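Local coordinates for CRISPR-associated endoribonuclease Cas2 (Streptococcus pyogenes serotype M1, PDB 4QR2), which probably acts as a magnesium-dependent nuclease in CRISPR adaptive immunity, working as a homodimer that joins a Cas1 homodimer in a heterotetramer, at residues M1-T6 and C41-A46. Numbering follows the deposited sequence.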
loop_
_atom_site.group_PDB
_atom_site.type_symbol
_atom_site.label_atom_id
_atom_site.label_comp_id
_atom_site.label_asym_id
_atom_site.label_seq_id
_atom_site.Cartn_x
_atom_site.Cartn_y
_atom_site.Cartn_z
ATOM N N MET A 1 -7.828 13.733 9.760
ATOM C CA MET A 1 -8.155 12.977 8.529
ATOM C C MET A 1 -7.284 11.730 8.698
ATOM O O MET A 1 -6.146 11.854 9.079
ATOM C CB MET A 1 -7.597 13.648 7.233
ATOM C CG MET A 1 -7.862 15.111 6.925
ATOM S SD MET A 1 -6.791 15.742 5.576
ATOM C CE MET A 1 -7.395 14.714 4.265
ATOM N N MET A 2 -7.794 10.559 8.309
ATOM C CA MET A 2 -6.935 9.359 8.309
ATOM C C MET A 2 -6.510 9.168 6.870
ATOM O O MET A 2 -7.334 9.125 5.919
ATOM C CB MET A 2 -7.684 8.142 8.805
ATOM C CG MET A 2 -8.461 8.455 10.102
ATOM S SD MET A 2 -7.359 8.637 11.533
ATOM C CE MET A 2 -8.534 8.392 12.906
ATOM N N VAL A 3 -5.227 9.086 6.675
ATOM C CA VAL A 3 -4.680 9.009 5.344
ATOM C C VAL A 3 -3.758 7.807 5.283
ATOM O O VAL A 3 -2.786 7.700 6.067
ATOM C CB VAL A 3 -3.829 10.225 4.998
ATOM C CG1 VAL A 3 -3.163 10.049 3.629
ATOM C CG2 VAL A 3 -4.685 11.529 5.031
ATOM N N LEU A 4 -4.072 6.908 4.378
ATOM C CA LEU A 4 -3.143 5.802 4.048
ATOM C C LEU A 4 -2.117 6.212 3.008
ATOM O O LEU A 4 -2.465 6.655 1.906
ATOM C CB LEU A 4 -3.943 4.609 3.525
ATOM C CG LEU A 4 -3.182 3.329 3.289
ATOM C CD1 LEU A 4 -2.769 2.748 4.597
ATOM C CD2 LEU A 4 -3.954 2.325 2.468
ATOM N N VAL A 5 -0.851 6.044 3.337
ATOM C CA VAL A 5 0.228 6.431 2.456
ATOM C C VAL A 5 0.874 5.149 1.928
ATOM O O VAL A 5 1.394 4.337 2.738
ATOM C CB VAL A 5 1.314 7.256 3.203
ATOM C CG1 VAL A 5 2.424 7.707 2.263
ATOM C CG2 VAL A 5 0.747 8.514 3.855
ATOM N N THR A 6 0.939 5.005 0.591
ATOM C CA THR A 6 1.623 3.928 -0.013
ATOM C C THR A 6 2.752 4.424 -0.913
ATOM O O THR A 6 2.565 5.209 -1.826
ATOM C CB THR A 6 0.626 2.932 -0.733
ATOM O OG1 THR A 6 0.039 3.626 -1.861
ATOM C CG2 THR A 6 -0.548 2.492 0.134
ATOM N N CYS A 41 -1.744 7.188 8.665
ATOM C CA CYS A 41 -1.378 8.482 9.261
ATOM C C CYS A 41 -2.636 9.220 9.679
ATOM O O CYS A 41 -3.675 9.097 9.074
ATOM C CB CYS A 41 -0.550 9.375 8.312
ATOM S SG CYS A 41 1.038 8.691 7.914
ATOM N N SER A 42 -2.600 9.899 10.787
ATOM C CA SER A 42 -3.750 10.664 11.186
ATOM C C SER A 42 -3.252 12.110 11.213
ATOM O O SER A 42 -2.283 12.466 11.959
ATOM C CB SER A 42 -4.227 10.233 12.572
ATOM O OG SER A 42 -5.206 11.117 13.052
ATOM N N VAL A 43 -3.827 12.937 10.350
ATOM C CA VAL A 43 -3.287 14.280 10.117
ATOM C C VAL A 43 -4.368 15.299 9.991
ATOM O O VAL A 43 -5.442 15.004 9.482
ATOM C CB VAL A 43 -2.399 14.359 8.851
ATOM C CG1 VAL A 43 -1.085 13.610 9.106
ATOM C CG2 VAL A 43 -3.098 13.918 7.600
ATOM N N THR A 44 -4.031 16.515 10.388
ATOM C CA THR A 44 -4.906 17.655 10.058
ATOM C C THR A 44 -4.728 18.053 8.604
ATOM O O THR A 44 -3.718 17.747 7.996
ATOM C CB THR A 44 -4.588 18.888 10.899
ATOM O OG1 THR A 44 -3.255 19.291 10.696
ATOM C CG2 THR A 44 -4.786 18.621 12.424
ATOM N N PRO A 45 -5.628 18.865 8.089
ATOM C CA PRO A 45 -5.448 19.296 6.692
ATOM C C PRO A 45 -4.142 20.081 6.448
ATOM O O PRO A 45 -3.442 19.804 5.425
ATOM C CB PRO A 45 -6.717 20.163 6.437
ATOM C CG PRO A 45 -7.709 19.603 7.408
ATOM C CD PRO A 45 -6.974 19.187 8.616
ATOM N N ALA A 46 -3.810 20.961 7.389
ATOM C CA ALA A 46 -2.494 21.690 7.398
ATOM C C ALA A 46 -1.287 20.757 7.476
ATOM O O ALA A 46 -0.329 20.920 6.731
ATOM C CB ALA A 46 -2.454 22.700 8.536
#
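Val43 O receives the amino-terminal nitrogen of the chain, Met1 N, at 2.7 Å. The bond is returned when Val43 N donates to Met1 O, almost straight at 171°. Two residues further along strand 2-8 the exchange is repeated: Val3 N gives its hydrogen to Cys41 O, and Cys41 N reaches Val3 O at 2.8 Å. Between these reciprocal pairs Met2 and Ser42 form the non-hydrogen-bonded pair of the antiparallel ladder, where Met2 CA and Ser42 CA each bring a C-H against an oxygen, Cys41 O and Met1 O respectively.

The side-chain contacts differ on the two faces. On that of Met2 and Ser42, the Met2 chain bends at chi2 (-73°) and sets Met2 SD 3.6 Å from Ser42 OG. The other face is apolar: Val3 CG2 meets Val43 CG2 at 3.9 Å, the two side chains crossing at a slant, while Cys41 SG, swung anti to its own carbonyl carbon (chi1 -65°), lies alongside Val5 CG2. Phe48 of helix 45-58 packs on Met1, Val3 and Val43, joining the helix to this face of the ferredoxin-like sheet. Met1 SD reaches the start of that helix, 4.0 Å from Pro45 CA, next to Thr44 at the N-cap.

Strand 2-8 is central, its other edge bonded to strand 65-71, and it leads to Asp8, the predicted magnesium ligand. The reciprocal bonds carry the pairing to the very first residue, opposite the turn in which strand 38-42 gives way to helix 45-58; the terminal amine, probably protonated, would strengthen its bond to Val43 O.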